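Local coordinates for Cow rumen GH26 endo-mannanase (Metagenome, PDB 6UEH), which probably hydrolyses internal beta-1,4-mannosidic linkages of mannans such as galactomannan, as an endo-mannanase of glycoside hydrolase family 26, at residues A[168-176]-A[199-207]. Numbering follows the deposited sequence.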
loop_
_atom_site.group_PDB
_atom_site.type_symbol
_atom_site.label_atom_id
_atom_site.label_comp_id
_atom_site.label_asym_id
_atom_site.label_seq_id
_atom_site.Cartn_x
_atom_site.Cartn_y
_atom_site.Cartn_z
ATOM N N LYS A 168 -14.060 -7.015 -5.206
ATOM C CA LYS A 168 -14.134 -5.818 -6.037
ATOM C C LYS A 168 -13.015 -4.845 -5.692
ATOM O O LYS A 168 -12.287 -5.042 -4.717
ATOM C CB LYS A 168 -15.480 -5.104 -5.855
ATOM C CG LYS A 168 -16.717 -5.984 -5.954
ATOM C CD LYS A 168 -17.082 -6.269 -7.396
ATOM C CE LYS A 168 -18.401 -7.017 -7.487
ATOM N NZ LYS A 168 -18.795 -7.242 -8.903
ATOM N N ILE A 169 -12.886 -3.794 -6.495
ATOM C CA ILE A 169 -12.099 -2.633 -6.104
ATOM C C ILE A 169 -13.004 -1.401 -6.197
ATOM O O ILE A 169 -13.798 -1.262 -7.128
ATOM C CB ILE A 169 -10.822 -2.464 -6.969
ATOM C CG1 ILE A 169 -9.910 -1.389 -6.370
ATOM C CG2 ILE A 169 -11.169 -2.152 -8.424
ATOM C CD1 ILE A 169 -8.530 -1.331 -6.993
ATOM N N ILE A 170 -12.912 -0.527 -5.203
ATOM C CA ILE A 170 -13.786 0.638 -5.141
ATOM C C ILE A 170 -13.126 1.844 -5.801
ATOM O O ILE A 170 -11.975 2.155 -5.518
ATOM C CB ILE A 170 -14.149 0.974 -3.682
ATOM C CG1 ILE A 170 -14.739 -0.259 -2.995
ATOM C CG2 ILE A 170 -15.116 2.151 -3.621
ATOM C CD1 ILE A 170 -15.003 -0.078 -1.521
ATOM N N SER A 171 -13.848 2.522 -6.684
ATOM C CA SER A 171 -13.293 3.699 -7.348
ATOM C C SER A 171 -13.184 4.883 -6.390
ATOM O O SER A 171 -13.991 5.032 -5.475
ATOM C CB SER A 171 -14.138 4.083 -8.568
ATOM O OG SER A 171 -15.492 4.278 -8.213
ATOM N N GLY A 172 -12.176 5.721 -6.604
ATOM C CA GLY A 172 -11.965 6.878 -5.757
ATOM C C GLY A 172 -11.270 8.009 -6.484
ATOM O O GLY A 172 -10.656 7.800 -7.529
ATOM N N GLN A 173 -11.368 9.213 -5.927
ATOM C CA GLN A 173 -10.747 10.389 -6.526
ATOM C C GLN A 173 -10.544 11.488 -5.492
ATOM O O GLN A 173 -11.467 11.830 -4.753
ATOM C CB GLN A 173 -11.595 10.920 -7.684
ATOM C CG GLN A 173 -11.035 12.181 -8.329
ATOM C CD GLN A 173 -9.672 11.951 -8.960
ATOM O OE1 GLN A 173 -9.471 10.978 -9.688
ATOM N NE2 GLN A 173 -8.729 12.840 -8.675
ATOM N N GLN A 174 -9.336 12.040 -5.444
ATOM C CA GLN A 174 -9.043 13.162 -4.561
ATOM C C GLN A 174 -9.506 14.467 -5.199
ATOM O O GLN A 174 -9.246 14.705 -6.381
ATOM C CB GLN A 174 -7.545 13.234 -4.250
ATOM C CG GLN A 174 -7.168 14.299 -3.227
ATOM C CD GLN A 174 -7.461 13.864 -1.800
ATOM O OE1 GLN A 174 -7.579 12.673 -1.513
ATOM N NE2 GLN A 174 -7.580 14.831 -0.898
ATOM N N GLU A 175 -10.191 15.306 -4.425
ATOM C CA GLU A 175 -10.608 16.618 -4.908
ATOM C C GLU A 175 -9.459 17.613 -4.785
ATOM O O GLU A 175 -8.485 17.370 -4.073
ATOM C CB GLU A 175 -11.831 17.135 -4.140
ATOM C CG GLU A 175 -11.526 17.643 -2.736
ATOM C CD GLU A 175 -12.709 18.356 -2.098
ATOM O OE1 GLU A 175 -13.804 18.359 -2.700
ATOM O OE2 GLU A 175 -12.544 18.917 -0.994
ATOM N N ILE A 176 -9.588 18.737 -5.479
ATOM C CA ILE A 176 -8.541 19.750 -5.523
ATOM C C ILE A 176 -8.337 20.398 -4.150
ATOM O O ILE A 176 -9.240 20.394 -3.309
ATOM C CB ILE A 176 -8.879 20.835 -6.580
ATOM C CG1 ILE A 176 -7.661 21.708 -6.906
ATOM C CG2 ILE A 176 -10.079 21.668 -6.137
ATOM C CD1 ILE A 176 -6.635 21.032 -7.798
ATOM N N TYR A 199 -19.517 8.016 -11.629
ATOM C CA TYR A 199 -18.805 8.790 -10.618
ATOM C C TYR A 199 -17.978 7.851 -9.739
ATOM O O TYR A 199 -18.359 6.699 -9.533
ATOM C CB TYR A 199 -19.777 9.583 -9.743
ATOM C CG TYR A 199 -20.300 10.869 -10.341
ATOM C CD1 TYR A 199 -19.476 11.977 -10.483
ATOM C CD2 TYR A 199 -21.628 10.987 -10.729
ATOM C CE1 TYR A 199 -19.955 13.161 -11.014
ATOM C CE2 TYR A 199 -22.118 12.168 -11.260
ATOM C CZ TYR A 199 -21.277 13.251 -11.400
ATOM O OH TYR A 199 -21.755 14.430 -11.926
ATOM N N PRO A 200 -16.847 8.337 -9.210
ATOM C CA PRO A 200 -16.128 7.527 -8.221
ATOM C C PRO A 200 -16.966 7.365 -6.958
ATOM O O PRO A 200 -17.739 8.264 -6.626
ATOM C CB PRO A 200 -14.865 8.346 -7.945
ATOM C CG PRO A 200 -15.268 9.753 -8.251
ATOM C CD PRO A 200 -16.207 9.647 -9.421
ATOM N N ALA A 201 -16.825 6.236 -6.273
ATOM C CA ALA A 201 -17.589 5.992 -5.055
ATOM C C ALA A 201 -16.973 6.734 -3.873
ATOM O O ALA A 201 -17.684 7.292 -3.034
ATOM C CB ALA A 201 -17.665 4.499 -4.766
ATOM N N ILE A 202 -15.646 6.732 -3.820
ATOM C CA ILE A 202 -14.900 7.370 -2.742
ATOM C C ILE A 202 -14.388 8.743 -3.177
ATOM O O ILE A 202 -13.840 8.892 -4.266
ATOM C CB ILE A 202 -13.710 6.485 -2.292
ATOM C CG1 ILE A 202 -14.225 5.213 -1.612
ATOM C CG2 ILE A 202 -12.775 7.247 -1.364
ATOM C CD1 ILE A 202 -13.133 4.239 -1.217
ATOM N N ARG A 203 -14.582 9.747 -2.330
ATOM C CA ARG A 203 -14.037 11.073 -2.598
ATOM C C ARG A 203 -12.990 11.423 -1.545
ATOM O O ARG A 203 -13.210 11.223 -0.351
ATOM C CB ARG A 203 -15.152 12.122 -2.628
ATOM C CG ARG A 203 -14.687 13.539 -2.945
ATOM C CD ARG A 203 -15.864 14.410 -3.378
ATOM N NE ARG A 203 -15.486 15.803 -3.600
ATOM C CZ ARG A 203 -16.120 16.625 -4.432
ATOM N NH1 ARG A 203 -17.156 16.189 -5.136
ATOM N NH2 ARG A 203 -15.710 17.879 -4.574
ATOM N N GLY A 204 -11.844 11.923 -1.999
ATOM C CA GLY A 204 -10.757 12.271 -1.105
ATOM C C GLY A 204 -10.742 13.748 -0.767
ATOM O O GLY A 204 -10.875 14.598 -1.648
ATOM N N PHE A 205 -10.582 14.049 0.519
ATOM C CA PHE A 205 -10.560 15.422 1.004
ATOM C C PHE A 205 -9.268 15.690 1.771
ATOM O O PHE A 205 -8.408 14.816 1.873
ATOM C CB PHE A 205 -11.768 15.701 1.907
ATOM C CG PHE A 205 -13.101 15.421 1.260
ATOM C CD1 PHE A 205 -13.657 14.151 1.303
ATOM C CD2 PHE A 205 -13.809 16.433 0.631
ATOM C CE1 PHE A 205 -14.888 13.893 0.718
ATOM C CE2 PHE A 205 -15.040 16.184 0.046
ATOM C CZ PHE A 205 -15.580 14.915 0.094
ATOM N N ASP A 206 -9.140 16.897 2.314
ATOM C CA ASP A 206 -7.981 17.255 3.132
ATOM C C ASP A 206 -8.318 18.425 4.050
ATOM O O ASP A 206 -8.925 19.403 3.618
ATOM C CB ASP A 206 -6.777 17.608 2.253
ATOM C CG ASP A 206 -5.453 17.443 2.982
ATOM O OD1 ASP A 206 -5.190 18.212 3.932
ATOM O OD2 ASP A 206 -4.672 16.546 2.600
ATOM N N PHE A 207 -7.909 18.325 5.313
ATOM C CA PHE A 207 -8.258 19.327 6.316
ATOM C C PHE A 207 -7.123 20.297 6.627
ATOM O O PHE A 207 -7.125 20.938 7.677
ATOM C CB PHE A 207 -8.708 18.641 7.609
ATOM C CG PHE A 207 -10.044 17.968 7.502
ATOM C CD1 PHE A 207 -11.211 18.693 7.671
ATOM C CD2 PHE A 207 -10.135 16.615 7.224
ATOM C CE1 PHE A 207 -12.446 18.081 7.564
ATOM C CE2 PHE A 207 -11.365 15.998 7.120
ATOM C CZ PHE A 207 -12.521 16.732 7.289
HETATM O O HOH W 1 -6.831 12.040 1.070
HETATM O O HOH W 2 -10.758 18.985 0.916
#
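Gly-172 to Gln-174 and Ile-202 to Gly-204 pair as neighbouring parallel strands of the barrel sheet, their axes 22° apart, through backbone bonds from Ile-202 N to Ser-171 O, Gln-173 N to Ile-202 O, Gly-204 N to Gln-173 O and Glu-175 N to Gly-204 O. At the start of the pairing, Ser-171 OG takes the N-H of Ala-201 at 3.1 Å and is also hydrogen-bonded to Ile-477 O of the last strand. Ile-170 sets CG2 against Ala-201 CB (3.6 Å) and the CD1 tip of Ile-202, the two isoleucines crossing at about a right angle. Gln-174, bent at chi2 (78°), folds its amide over Gly-204, with OE1 3.2 Å from Gly-204 CA; a CB on that glycine would run into OE1. Gln-174 NE2 gives a 2.9 Å bond to Phe-205 O, reached from above the carbonyl plane, while a water is hydrogen-bonded to Gln-174 OE1. Phe-205 O would probably lose this amide donor, and a gap would open over Gly-204, were an alanine here in place of Gln-174. Among the side chains on the other face, Arg-203 runs extended from CG to NE and presents its edge to Glu-175: Arg-203 NH2 forms a salt bridge to Glu-175 OE1 at 2.7 Å, nearly along the C-O axis, and NE adds a weak bond to the same oxygen. The carboxylate stands 75° from the guanidinium plane. Glu-175 OE2 lies 3.2 Å from Phe-205 CD2, accepts a hydrogen bond from a water that in turn accepts the N-H of Asp-206, and forms a second salt bridge with Arg-223. Glu-186 makes another with Arg-203 NH1. The contact joins the two strands of the TIM barrel's first beta-alpha-beta crossover, through helix 187-196; the charges of Glu-186, Arg-203, Glu-175 and Arg-223 alternate, and with Arg-203 and Glu-175 buried this probably favours an ionised Glu-175 and fixes its carboxylate.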